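Local coordinates for cyclic nucleotide-binding protein (Brucella abortus biovar 1, PDB 5D1I), which is of unknown function but has a cyclic nucleotide-binding domain and may act, like others of its family, as a DNA-binding transcription factor, at residues L42-G47 / T111-I116; G22-F27 / S119-I124; F51-S56 / L70-D75; I15-T20 / I62-T67. All coordinates share one frame; numbering follows the deposited sequence.

The four contacts illustrate how chemistry follows place in a cyclic nucleotide-binding fold. Contact 1 is backbone bonding between two strands of the barrel and is partly buried. Contact 4 packs the first helix on the next strand of the same sheet; the two touch, I114 N lying 2.7 Å from I62 O. Contact 2, buried and aromatic, joins the loop after that helix to helix 118-124, and it meets contact 4 where F24 CD2 lies 3.4 Å from L18 O. Contact 3 sits at the surface, its centre about 26 Å from that of contact 2, and relies on a charged side chain and a water. Contacts 2, 3 and 4 also touch the second subunit, contact 3 through L70.

Contact 1: residues L42-G47 / T111-I116; sequences LVLRAG and TEVIRI
The carbonyl oxygen T111 O accepts the shortest bond here, from L44 N at 2.7 Å, and closes one end of an antiparallel ladder in the β-barrel of the cyclic nucleotide-binding domain. The return bond from T111 N to L44 O (2.8 Å) makes L44 and T111 a hydrogen-bonded pair. Two residues on, L42 and V113 form a second such pair, with L42 N and V113 O 3.0 Å apart and an almost straight N-H...O angle of 172°. Between them V43 faces E112 as a non-hydrogen-bonded pair, where the CA of E112 approaches L42 O at 3.4 Å in a CH...O contact.

L42, L44 and V113 pack together on one face, which T111 and R115 share. L42 CB lies against V113 CG2, and the L44 side chain crosses V113 at about a right angle, its CD1 reaching V113 CG1 (4.0 Å). The first torsion of L44, -48°, sets CG beside its own backbone N, where CB and CG also lie close to T111 O. On the L42 side R115 CD comes within 4.4 Å of L42 CD1, its NE bridging to E40 OE2. The other face bears V43 and E112. Here the glutamate chain is extended, CG anti to the backbone N, and its OE1 makes a salt bridge with R41. V43 CG2 lies 3.9 Å from E112 OE2, the two side chains crossing obliquely.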
loop_
_atom_site.group_PDB
_atom_site.type_symbol
_atom_site.label_atom_id
_atom_site.label_comp_id
_atom_site.label_asym_id
_atom_site.label_seq_id
_atom_site.Cartn_x
_atom_site.Cartn_y
_atom_site.Cartn_z
ATOM N N LEU A 42 -12.447 -13.560 -0.558
ATOM C CA LEU A 42 -13.841 -13.283 -0.890
ATOM C C LEU A 42 -14.023 -13.077 -2.384
ATOM O O LEU A 42 -13.255 -12.357 -3.016
ATOM C CB LEU A 42 -14.339 -12.047 -0.140
ATOM C CG LEU A 42 -14.470 -12.151 1.378
ATOM C CD1 LEU A 42 -14.896 -10.816 1.968
ATOM C CD2 LEU A 42 -15.462 -13.243 1.743
ATOM N N VAL A 43 -15.046 -13.708 -2.947
ATOM C CA VAL A 43 -15.400 -13.466 -4.338
ATOM C C VAL A 43 -16.617 -12.552 -4.397
ATOM O O VAL A 43 -17.689 -12.896 -3.900
ATOM C CB VAL A 43 -15.687 -14.771 -5.093
ATOM C CG1 VAL A 43 -16.216 -14.468 -6.482
ATOM C CG2 VAL A 43 -14.424 -15.614 -5.176
ATOM N N LEU A 44 -16.435 -11.380 -4.997
ATOM C CA LEU A 44 -17.485 -10.376 -5.068
ATOM C C LEU A 44 -18.127 -10.360 -6.444
ATOM O O LEU A 44 -17.448 -10.140 -7.446
ATOM C CB LEU A 44 -16.928 -8.985 -4.751
ATOM C CG LEU A 44 -16.040 -8.848 -3.513
ATOM C CD1 LEU A 44 -15.486 -7.439 -3.413
ATOM C CD2 LEU A 44 -16.803 -9.218 -2.251
ATOM N N ARG A 45 -19.433 -10.593 -6.493
ATOM C CA ARG A 45 -20.159 -10.486 -7.750
ATOM C C ARG A 45 -20.226 -9.029 -8.194
ATOM O O ARG A 45 -20.093 -8.119 -7.380
ATOM C CB ARG A 45 -21.570 -11.065 -7.614
ATOM C CG ARG A 45 -21.598 -12.547 -7.267
ATOM C CD ARG A 45 -23.022 -13.072 -7.142
ATOM N NE ARG A 45 -23.052 -14.468 -6.710
ATOM C CZ ARG A 45 -23.010 -15.508 -7.538
ATOM N NH1 ARG A 45 -22.936 -15.316 -8.849
ATOM N NH2 ARG A 45 -23.039 -16.744 -7.055
ATOM N N ALA A 46 -20.422 -8.814 -9.488
ATOM C CA ALA A 46 -20.609 -7.466 -10.013
ATOM C C ALA A 46 -21.794 -6.794 -9.326
ATOM O O ALA A 46 -22.858 -7.395 -9.168
ATOM C CB ALA A 46 -20.815 -7.504 -11.520
ATOM N N GLY A 47 -21.599 -5.553 -8.898
ATOM C CA GLY A 47 -22.656 -4.816 -8.234
ATOM C C GLY A 47 -22.680 -4.989 -6.727
ATOM O O GLY A 47 -23.430 -4.299 -6.041
ATOM N N THR A 111 -14.978 -9.719 -8.724
ATOM C CA THR A 111 -13.741 -9.239 -8.120
ATOM C C THR A 111 -13.344 -10.109 -6.937
ATOM O O THR A 111 -14.180 -10.461 -6.102
ATOM C CB THR A 111 -13.887 -7.770 -7.665
ATOM O OG1 THR A 111 -14.144 -6.948 -8.808
ATOM C CG2 THR A 111 -12.628 -7.271 -6.960
ATOM N N GLU A 112 -12.067 -10.464 -6.876
ATOM C CA GLU A 112 -11.562 -11.274 -5.783
ATOM C C GLU A 112 -10.672 -10.445 -4.884
ATOM O O GLU A 112 -9.728 -9.802 -5.348
ATOM C CB GLU A 112 -10.801 -12.489 -6.312
ATOM C CG GLU A 112 -10.121 -13.288 -5.223
ATOM C CD GLU A 112 -9.916 -14.737 -5.607
ATOM O OE1 GLU A 112 -8.953 -15.350 -5.102
ATOM O OE2 GLU A 112 -10.724 -15.266 -6.400
ATOM N N VAL A 113 -10.985 -10.453 -3.595
ATOM C CA VAL A 113 -10.236 -9.666 -2.630
ATOM C C VAL A 113 -9.712 -10.527 -1.490
ATOM O O VAL A 113 -10.263 -11.582 -1.177
ATOM C CB VAL A 113 -11.088 -8.523 -2.036
ATOM C CG1 VAL A 113 -11.507 -7.539 -3.121
ATOM C CG2 VAL A 113 -12.304 -9.083 -1.312
ATOM N N ILE A 114 -8.631 -10.060 -0.883
ATOM C CA ILE A 114 -8.082 -10.656 0.320
ATOM C C ILE A 114 -8.493 -9.796 1.508
ATOM O O ILE A 114 -8.207 -8.601 1.527
ATOM C CB ILE A 114 -6.548 -10.752 0.243
ATOM C CG1 ILE A 114 -6.131 -11.858 -0.727
ATOM C CG2 ILE A 114 -5.957 -10.982 1.614
ATOM C CD1 ILE A 114 -4.650 -11.866 -1.033
ATOM N N ARG A 115 -9.179 -10.384 2.484
ATOM C CA ARG A 115 -9.594 -9.625 3.657
ATOM C C ARG A 115 -8.669 -9.870 4.839
ATOM O O ARG A 115 -8.496 -11.004 5.281
ATOM C CB ARG A 115 -11.029 -9.965 4.057
ATOM C CG ARG A 115 -11.561 -9.093 5.186
ATOM C CD ARG A 115 -12.914 -9.586 5.698
ATOM N NE ARG A 115 -12.776 -10.759 6.552
ATOM C CZ ARG A 115 -12.705 -10.713 7.880
ATOM N NH1 ARG A 115 -12.774 -9.548 8.511
ATOM N NH2 ARG A 115 -12.574 -11.832 8.579
ATOM N N ILE A 116 -8.080 -8.796 5.347
ATOM C CA ILE A 116 -7.202 -8.882 6.502
ATOM C C ILE A 116 -7.894 -8.269 7.699
ATOM O O ILE A 116 -8.138 -7.065 7.726
ATOM C CB ILE A 116 -5.863 -8.153 6.271
ATOM C CG1 ILE A 116 -5.213 -8.604 4.967
ATOM C CG2 ILE A 116 -4.924 -8.384 7.452
ATOM C CD1 ILE A 116 -4.717 -10.018 5.003
#

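Contact 2: residues G22-F27 / S119-I124; sequences GLFESF and SIFRRI
The loop between helices 11-18 and 29-38 carries a short 3-10 turn, a helix, 3-10, helix order consistent with the N3A motif of cyclic nucleotide-binding domains, and it receives the ring of F121 from the helix that follows the barrel. F121 leaves its helix with CG anti to the backbone N (chi1 178°), which sends the ring outward among L23, F24 and F27. Its CE1 is the atom most closely beset: F24 CE1 and F27 CZ both lie 3.6 Å from it.

Each neighbour comes differently. F24 offers the edge of its ring, with F121 CE1 lying in the plane of the F24 ring; the two planes are inclined at 45° and the centroids are 5.9 Å apart, so the pair is neither a stack nor T-shaped. L23 supplies its branch instead, CG to F121 CZ at 3.8 Å, while L23 CD2 stands 4.3 Å from the ring centroid in an off-centre CH-pi contact. F27 meets F121 obliquely. Its own ring is covered on one face by F24 CA, 4.0 Å above the centre, a result of the type I turn from F24 to F27 folding the chain back. One helical turn beyond F121, I124 CG2 touches F27 CE2 at 4.2 Å.

Around this cluster, F24 and I124 also pack on L35 of helix 29-38, and E25 OE1 accepts from G91 N of the second subunit. The apolar junction is consistent with the packing of the N3A motif on the helix after the barrel in cyclic nucleotide-binding domains.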
loop_
_atom_site.group_PDB
_atom_site.type_symbol
_atom_site.label_atom_id
_atom_site.label_comp_id
_atom_site.label_asym_id
_atom_site.label_seq_id
_atom_site.Cartn_x
_atom_site.Cartn_y
_atom_site.Cartn_z
ATOM N N GLY A 22 2.121 -1.075 2.002
ATOM C CA GLY A 22 2.959 -0.257 2.864
ATOM C C GLY A 22 3.064 -0.740 4.298
ATOM O O GLY A 22 4.151 -0.767 4.881
ATOM N N LEU A 23 1.936 -1.139 4.869
ATOM C CA LEU A 23 1.912 -1.583 6.258
ATOM C C LEU A 23 2.654 -2.907 6.452
ATOM O O LEU A 23 3.138 -3.192 7.544
ATOM C CB LEU A 23 0.466 -1.710 6.740
ATOM C CG LEU A 23 0.222 -1.768 8.247
ATOM C CD1 LEU A 23 0.873 -0.580 8.936
ATOM C CD2 LEU A 23 -1.275 -1.802 8.532
ATOM N N PHE A 24 2.749 -3.709 5.393
ATOM C CA PHE A 24 3.374 -5.030 5.487
ATOM C C PHE A 24 4.789 -5.014 4.925
ATOM O O PHE A 24 5.419 -6.066 4.798
ATOM C CB PHE A 24 2.538 -6.085 4.744
ATOM C CG PHE A 24 1.075 -6.057 5.088
ATOM C CD1 PHE A 24 0.655 -5.731 6.367
ATOM C CD2 PHE A 24 0.121 -6.349 4.130
ATOM C CE1 PHE A 24 -0.690 -5.695 6.683
ATOM C CE2 PHE A 24 -1.226 -6.318 4.442
ATOM C CZ PHE A 24 -1.630 -5.992 5.720
ATOM N N GLU A 25 5.277 -3.815 4.607
ATOM C CA GLU A 25 6.585 -3.610 3.975
ATOM C C GLU A 25 7.742 -4.375 4.613
ATOM O O GLU A 25 8.527 -5.016 3.916
ATOM C CB GLU A 25 6.944 -2.117 3.975
ATOM C CG GLU A 25 8.389 -1.837 3.552
ATOM C CD GLU A 25 8.918 -0.494 4.046
ATOM O OE1 GLU A 25 8.198 0.217 4.786
ATOM O OE2 GLU A 25 10.069 -0.155 3.695
ATOM N N SER A 26 7.855 -4.297 5.932
ATOM C CA SER A 26 9.019 -4.850 6.617
ATOM C C SER A 26 8.837 -6.305 7.047
ATOM O O SER A 26 9.696 -6.862 7.730
ATOM C CB SER A 26 9.357 -3.997 7.840
ATOM O OG SER A 26 8.266 -3.959 8.740
ATOM N N PHE A 27 7.727 -6.917 6.648
ATOM C CA PHE A 27 7.445 -8.302 7.024
ATOM C C PHE A 27 8.431 -9.275 6.381
ATOM O O PHE A 27 8.793 -9.132 5.212
ATOM C CB PHE A 27 6.019 -8.703 6.625
ATOM C CG PHE A 27 4.946 -8.207 7.560
ATOM C CD1 PHE A 27 5.161 -7.115 8.387
ATOM C CD2 PHE A 27 3.715 -8.845 7.611
ATOM C CE1 PHE A 27 4.165 -6.666 9.240
ATOM C CE2 PHE A 27 2.717 -8.403 8.462
ATOM C CZ PHE A 27 2.943 -7.312 9.277
ATOM N N SER A 119 -7.527 -8.325 13.901
ATOM C CA SER A 119 -7.077 -9.356 14.837
ATOM C C SER A 119 -5.953 -10.231 14.270
ATOM O O SER A 119 -5.011 -10.574 14.985
ATOM C CB SER A 119 -8.253 -10.236 15.266
ATOM O OG SER A 119 -8.681 -11.071 14.206
ATOM N N ILE A 120 -6.048 -10.588 12.992
ATOM C CA ILE A 120 -5.007 -11.388 12.356
ATOM C C ILE A 120 -3.709 -10.603 12.309
ATOM O O ILE A 120 -2.652 -11.108 12.686
ATOM C CB ILE A 120 -5.403 -11.827 10.928
ATOM C CG1 ILE A 120 -6.371 -13.006 10.989
ATOM C CG2 ILE A 120 -4.176 -12.238 10.127
ATOM C CD1 ILE A 120 -5.755 -14.265 11.564
ATOM N N PHE A 121 -3.801 -9.360 11.847
ATOM C CA PHE A 121 -2.651 -8.470 11.788
ATOM C C PHE A 121 -1.975 -8.358 13.147
ATOM O O PHE A 121 -0.750 -8.448 13.252
ATOM C CB PHE A 121 -3.082 -7.090 11.288
ATOM C CG PHE A 121 -1.968 -6.087 11.229
ATOM C CD1 PHE A 121 -0.958 -6.208 10.291
ATOM C CD2 PHE A 121 -1.941 -5.011 12.100
ATOM C CE1 PHE A 121 0.071 -5.280 10.228
ATOM C CE2 PHE A 121 -0.917 -4.078 12.041
ATOM C CZ PHE A 121 0.090 -4.216 11.101
ATOM N N ARG A 122 -2.784 -8.188 14.188
ATOM C CA ARG A 122 -2.272 -8.058 15.549
ATOM C C ARG A 122 -1.531 -9.313 16.012
ATOM O O ARG A 122 -0.463 -9.218 16.622
ATOM C CB ARG A 122 -3.413 -7.749 16.527
ATOM C CG ARG A 122 -2.928 -7.396 17.930
ATOM C CD ARG A 122 -3.885 -7.861 19.017
ATOM N NE ARG A 122 -3.843 -9.307 19.207
ATOM C CZ ARG A 122 -4.885 -10.120 19.050
ATOM N NH1 ARG A 122 -6.067 -9.632 18.704
ATOM N NH2 ARG A 122 -4.745 -11.424 19.245
ATOM N N ARG A 123 -2.103 -10.482 15.728
ATOM C CA ARG A 123 -1.515 -11.758 16.143
ATOM C C ARG A 123 -0.127 -11.962 15.546
ATOM O O ARG A 123 0.757 -12.528 16.184
ATOM C CB ARG A 123 -2.411 -12.934 15.742
ATOM C CG ARG A 123 -3.715 -13.047 16.510
ATOM C CD ARG A 123 -4.468 -14.313 16.120
ATOM N NE ARG A 123 -3.899 -15.508 16.743
ATOM C CZ ARG A 123 -4.160 -16.752 16.354
ATOM N NH1 ARG A 123 -4.976 -16.968 15.328
ATOM N NH2 ARG A 123 -3.601 -17.779 16.984
ATOM N N ILE A 124 0.059 -11.503 14.315
ATOM C CA ILE A 124 1.343 -11.656 13.647
ATOM C C ILE A 124 2.415 -10.815 14.333
ATOM O O ILE A 124 3.560 -11.238 14.464
ATOM C CB ILE A 124 1.242 -11.276 12.162
ATOM C CG1 ILE A 124 0.229 -12.189 11.469
ATOM C CG2 ILE A 124 2.599 -11.376 11.484
ATOM C CD1 ILE A 124 0.283 -12.133 9.981
#

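Contact 3: residues F51-S56 / L70-D75; sequences FREGQS and LFHEGD
The H72 ring and the E53 carboxylate meet edge on and nearly coplanar, their planes 20° apart, with E53 OE1 lying at the ring edge beside ND1. The ND1-OE1 separation of 2.4 Å is very short and its exact value doubtful, but the N-H...O direction is nearly straight and the pair is a His-carboxylate hydrogen bond. The F71 ring has E73 OE1 at its edge, in plane, and the same oxygen lies near the edge of the R52 guanidinium, 4.3 Å from NE and beyond salt-bridge range.

E53 does most of the gripping. Its chain is extended and reaches across to the strand. OE1 goes to H72, while OE2 accepts from the backbone N of E73 at 2.8 Å, on the syn side but 30° out of the carboxylate plane. A water adds a third link, accepting from E53 N at 2.7 Å and donating to E73 OE1 at 2.9 Å.

E53 and G54 are the central residues of a type II turn from R52 to Q55, closed by Q55 N to R52 O and braced by the side-chain bond from R52 N to Q55 OE1. The backbone of R101 bonds G54 and Q55, and its side chain makes a cation-pi contact with F51; this arginine probably matches the one that, in relatives, holds the cyclic phosphate. A type II turn with glycine at its third position is characteristic of the loop between barrel strands in cyclic nucleotide-binding domains.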
loop_
_atom_site.group_PDB
_atom_site.type_symbol
_atom_site.label_atom_id
_atom_site.label_comp_id
_atom_site.label_asym_id
_atom_site.label_seq_id
_atom_site.Cartn_x
_atom_site.Cartn_y
_atom_site.Cartn_z
ATOM N N PHE A 51 -18.791 -2.429 1.560
ATOM C CA PHE A 51 -19.116 -1.700 2.778
ATOM C C PHE A 51 -19.781 -0.370 2.458
ATOM O O PHE A 51 -19.716 0.107 1.326
ATOM C CB PHE A 51 -17.851 -1.461 3.607
ATOM C CG PHE A 51 -16.694 -0.921 2.809
ATOM C CD1 PHE A 51 -16.699 0.383 2.339
ATOM C CD2 PHE A 51 -15.596 -1.717 2.537
ATOM C CE1 PHE A 51 -15.638 0.877 1.618
ATOM C CE2 PHE A 51 -14.534 -1.226 1.813
ATOM C CZ PHE A 51 -14.552 0.069 1.352
ATOM N N ARG A 52 -20.400 0.240 3.463
ATOM C CA ARG A 52 -21.000 1.555 3.283
ATOM C C ARG A 52 -20.055 2.643 3.777
ATOM O O ARG A 52 -19.340 2.458 4.757
ATOM C CB ARG A 52 -22.346 1.639 4.012
ATOM C CG ARG A 52 -23.059 2.977 3.865
ATOM C CD ARG A 52 -24.536 2.791 3.539
ATOM N NE ARG A 52 -25.216 4.064 3.312
ATOM C CZ ARG A 52 -26.276 4.484 3.999
ATOM N NH1 ARG A 52 -26.795 3.727 4.957
ATOM N NH2 ARG A 52 -26.826 5.659 3.720
ATOM N N GLU A 53 -20.041 3.768 3.072
ATOM C CA GLU A 53 -19.305 4.950 3.495
ATOM C C GLU A 53 -19.696 5.351 4.917
ATOM O O GLU A 53 -20.880 5.441 5.238
ATOM C CB GLU A 53 -19.577 6.096 2.522
ATOM C CG GLU A 53 -18.799 7.365 2.778
ATOM C CD GLU A 53 -19.038 8.398 1.695
ATOM O OE1 GLU A 53 -18.054 8.936 1.148
ATOM O OE2 GLU A 53 -20.216 8.664 1.381
ATOM N N GLY A 54 -18.702 5.575 5.772
ATOM C CA GLY A 54 -18.960 5.985 7.143
ATOM C C GLY A 54 -19.170 4.827 8.102
ATOM O O GLY A 54 -19.302 5.025 9.307
ATOM N N GLN A 55 -19.198 3.613 7.566
ATOM C CA GLN A 55 -19.378 2.418 8.382
ATOM C C GLN A 55 -18.116 2.139 9.190
ATOM O O GLN A 55 -17.009 2.423 8.732
ATOM C CB GLN A 55 -19.728 1.223 7.492
ATOM C CG GLN A 55 -19.970 -0.093 8.203
ATOM C CD GLN A 55 -20.271 -1.214 7.224
ATOM O OE1 GLN A 55 -20.560 -0.964 6.054
ATOM N NE2 GLN A 55 -20.195 -2.454 7.694
ATOM N N SER A 56 -18.280 1.597 10.391
ATOM C CA SER A 56 -17.131 1.241 11.213
ATOM C C SER A 56 -16.288 0.191 10.493
ATOM O O SER A 56 -16.823 -0.714 9.851
ATOM C CB SER A 56 -17.580 0.731 12.583
ATOM O OG SER A 56 -16.491 0.713 13.489
ATOM N N LEU A 70 -14.754 3.313 -6.345
ATOM C CA LEU A 70 -14.873 4.054 -5.096
ATOM C C LEU A 70 -15.763 5.264 -5.320
ATOM O O LEU A 70 -15.642 5.942 -6.337
ATOM C CB LEU A 70 -13.502 4.500 -4.588
ATOM C CG LEU A 70 -12.426 3.427 -4.435
ATOM C CD1 LEU A 70 -11.157 4.042 -3.859
ATOM C CD2 LEU A 70 -12.920 2.291 -3.553
ATOM N N PHE A 71 -16.653 5.545 -4.376
ATOM C CA PHE A 71 -17.596 6.639 -4.565
ATOM C C PHE A 71 -17.968 7.328 -3.258
ATOM O O PHE A 71 -17.741 6.793 -2.174
ATOM C CB PHE A 71 -18.865 6.128 -5.266
ATOM C CG PHE A 71 -19.575 5.019 -4.526
ATOM C CD1 PHE A 71 -20.511 5.308 -3.542
ATOM C CD2 PHE A 71 -19.320 3.693 -4.827
ATOM C CE1 PHE A 71 -21.168 4.290 -2.868
ATOM C CE2 PHE A 71 -19.970 2.674 -4.155
ATOM C CZ PHE A 71 -20.896 2.971 -3.177
ATOM N N HIS A 72 -18.531 8.527 -3.376
ATOM C CA HIS A 72 -19.086 9.234 -2.230
ATOM C C HIS A 72 -20.601 9.254 -2.332
ATOM O O HIS A 72 -21.146 9.404 -3.422
ATOM C CB HIS A 72 -18.544 10.663 -2.145
ATOM C CG HIS A 72 -17.146 10.748 -1.616
ATOM N ND1 HIS A 72 -16.775 10.201 -0.407
ATOM C CD2 HIS A 72 -16.031 11.321 -2.128
ATOM C CE1 HIS A 72 -15.490 10.428 -0.198
ATOM N NE2 HIS A 72 -15.014 11.106 -1.228
ATOM N N GLU A 73 -21.278 9.100 -1.200
ATOM C CA GLU A 73 -22.734 9.163 -1.182
ATOM C C GLU A 73 -23.186 10.623 -1.191
ATOM O O GLU A 73 -23.037 11.332 -0.195
ATOM C CB GLU A 73 -23.290 8.429 0.040
ATOM C CG GLU A 73 -24.567 7.647 -0.231
ATOM C CD GLU A 73 -24.308 6.282 -0.845
ATOM O OE1 GLU A 73 -23.455 5.536 -0.314
ATOM O OE2 GLU A 73 -24.962 5.956 -1.857
ATOM N N GLY A 74 -23.730 11.067 -2.319
ATOM C CA GLY A 74 -24.112 12.459 -2.487
ATOM C C GLY A 74 -25.570 12.740 -2.170
ATOM O O GLY A 74 -26.315 11.842 -1.779
ATOM N N ASP A 75 -25.975 13.994 -2.344
ATOM C CA ASP A 75 -27.335 14.417 -2.029
ATOM C C ASP A 75 -28.373 13.687 -2.869
ATOM O O ASP A 75 -29.472 13.399 -2.397
ATOM C CB ASP A 75 -27.486 15.927 -2.226
ATOM C CG ASP A 75 -26.712 16.729 -1.199
ATOM O OD1 ASP A 75 -26.593 16.265 -0.044
ATOM O OD2 ASP A 75 -26.220 17.824 -1.545
HETATM O O HOH W 1 -21.527 3.623 0.834
#

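Contact 4: residues I15-T20 / I62-T67; sequences IRILGT and IIVTGT
I17 CG2 and I62 CG2 touch at 3.6 Å, the nearest approach between the segments 15-20 and 62-67, which join the first helix to a barrel strand. The two isoleucines slide past each other in opposite directions, methyl against methyl. At its other end I17 sends CD1 to V64 CG1, 4.0 Å away, crossing that valine at about a right angle. L18, the next residue of the helix, crosses I62 at about a right angle, its CD2 4.1 Å from the delta methyl CD1. I62 thus meets two adjacent helix residues, and I17 reaches both I62 and V64.

The first torsions, -70° in I17 and -62° in I62, turn CG1 beside the backbone N and place CG2 of each opposite its own backbone N, where the two CG2 methyls meet.

The second shell fixes the two backbones. I17 O is taken by two donors of T20, its N at 3.1 Å and its OG1 at 2.6 Å. On the barrel side the chain turns a corner at V64. V64 and T65 both face E112 as a classic β bulge, and I62 bonds to I114 of strand 111-117, so I62 and V64 are held in place by that strand. Farther out, L18 leans on L35 and A36 of helix 29-38, and G19 O accepts from R82 NH2 of the second subunit.

Because the contact across the two segments is wholly apolar, shape and burial rather than polar bonds hold the helix against the sheet.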
loop_
_atom_site.group_PDB
_atom_site.type_symbol
_atom_site.label_atom_id
_atom_site.label_comp_id
_atom_site.label_asym_id
_atom_site.label_seq_id
_atom_site.Cartn_x
_atom_site.Cartn_y
_atom_site.Cartn_z
ATOM N N ILE A 15 1.223 -13.814 -1.410
ATOM C CA ILE A 15 2.394 -13.321 -0.698
ATOM C C ILE A 15 3.030 -12.134 -1.422
ATOM O O ILE A 15 3.343 -11.120 -0.799
ATOM C CB ILE A 15 3.434 -14.434 -0.507
ATOM C CG1 ILE A 15 2.894 -15.494 0.464
ATOM C CG2 ILE A 15 4.749 -13.859 -0.001
ATOM C CD1 ILE A 15 3.843 -16.645 0.705
ATOM N N ARG A 16 3.204 -12.252 -2.735
ATOM C CA ARG A 16 3.800 -11.166 -3.508
ATOM C C ARG A 16 2.956 -9.902 -3.414
ATOM O O ARG A 16 3.482 -8.809 -3.207
ATOM C CB ARG A 16 3.976 -11.558 -4.978
ATOM C CG ARG A 16 4.778 -10.534 -5.771
ATOM C CD ARG A 16 4.534 -10.633 -7.271
ATOM N NE ARG A 16 3.124 -10.469 -7.615
ATOM C CZ ARG A 16 2.493 -9.299 -7.684
ATOM N NH1 ARG A 16 3.139 -8.167 -7.422
ATOM N NH2 ARG A 16 1.208 -9.261 -8.009
ATOM N N ILE A 17 1.644 -10.060 -3.563
ATOM C CA ILE A 17 0.728 -8.924 -3.515
ATOM C C ILE A 17 0.758 -8.252 -2.144
ATOM O O ILE A 17 0.882 -7.031 -2.046
ATOM C CB ILE A 17 -0.722 -9.348 -3.838
ATOM C CG1 ILE A 17 -0.854 -9.723 -5.314
ATOM C CG2 ILE A 17 -1.689 -8.229 -3.516
ATOM C CD1 ILE A 17 -2.265 -10.086 -5.718
ATOM N N LEU A 18 0.657 -9.056 -1.092
ATOM C CA LEU A 18 0.663 -8.532 0.271
ATOM C C LEU A 18 1.972 -7.821 0.588
ATOM O O LEU A 18 2.002 -6.889 1.388
ATOM C CB LEU A 18 0.421 -9.654 1.280
ATOM C CG LEU A 18 -0.978 -10.274 1.285
ATOM C CD1 LEU A 18 -1.003 -11.497 2.175
ATOM C CD2 LEU A 18 -2.020 -9.267 1.742
ATOM N N GLY A 19 3.050 -8.262 -0.052
ATOM C CA GLY A 19 4.367 -7.692 0.175
ATOM C C GLY A 19 4.561 -6.300 -0.400
ATOM O O GLY A 19 5.552 -5.641 -0.102
ATOM N N THR A 20 3.624 -5.848 -1.227
ATOM C CA THR A 20 3.697 -4.501 -1.789
ATOM C C THR A 20 2.980 -3.484 -0.905
ATOM O O THR A 20 3.147 -2.272 -1.066
ATOM C CB THR A 20 3.085 -4.442 -3.198
ATOM O OG1 THR A 20 1.695 -4.792 -3.132
ATOM C CG2 THR A 20 3.808 -5.394 -4.140
ATOM N N ILE A 62 -7.651 -6.236 0.113
ATOM C CA ILE A 62 -6.685 -6.053 -0.956
ATOM C C ILE A 62 -7.224 -6.733 -2.200
ATOM O O ILE A 62 -7.610 -7.901 -2.156
ATOM C CB ILE A 62 -5.293 -6.626 -0.599
ATOM C CG1 ILE A 62 -4.700 -5.906 0.617
ATOM C CG2 ILE A 62 -4.350 -6.500 -1.776
ATOM C CD1 ILE A 62 -5.080 -6.512 1.952
ATOM N N ILE A 63 -7.273 -5.996 -3.303
ATOM C CA ILE A 63 -7.783 -6.543 -4.555
ATOM C C ILE A 63 -6.751 -7.440 -5.219
ATOM O O ILE A 63 -5.598 -7.048 -5.391
ATOM C CB ILE A 63 -8.186 -5.433 -5.538
ATOM C CG1 ILE A 63 -9.252 -4.532 -4.922
ATOM C CG2 ILE A 63 -8.696 -6.036 -6.846
ATOM C CD1 ILE A 63 -9.658 -3.378 -5.819
ATOM N N VAL A 64 -7.174 -8.646 -5.581
ATOM C CA VAL A 64 -6.332 -9.568 -6.328
ATOM C C VAL A 64 -6.665 -9.486 -7.814
ATOM O O VAL A 64 -5.803 -9.194 -8.640
ATOM C CB VAL A 64 -6.502 -11.016 -5.839
ATOM C CG1 VAL A 64 -5.678 -11.972 -6.692
ATOM C CG2 VAL A 64 -6.111 -11.128 -4.376
ATOM N N THR A 65 -7.923 -9.749 -8.149
ATOM C CA THR A 65 -8.399 -9.571 -9.517
ATOM C C THR A 65 -9.726 -8.821 -9.511
ATOM O O THR A 65 -10.500 -8.935 -8.565
ATOM C CB THR A 65 -8.579 -10.919 -10.254
ATOM O OG1 THR A 65 -9.543 -11.722 -9.562
ATOM C CG2 THR A 65 -7.261 -11.673 -10.341
ATOM N N GLY A 66 -9.984 -8.053 -10.565
ATOM C CA GLY A 66 -11.255 -7.365 -10.702
ATOM C C GLY A 66 -11.154 -5.855 -10.604
ATOM O O GLY A 66 -10.060 -5.291 -10.566
ATOM N N THR A 67 -12.309 -5.199 -10.566
ATOM C CA THR A 67 -12.361 -3.744 -10.519
ATOM C C THR A 67 -13.435 -3.272 -9.549
ATOM O O THR A 67 -14.571 -3.758 -9.566
ATOM C CB THR A 67 -12.641 -3.134 -11.913
ATOM O OG1 THR A 67 -11.720 -3.671 -12.870
ATOM C CG2 THR A 67 -12.502 -1.621 -11.872
#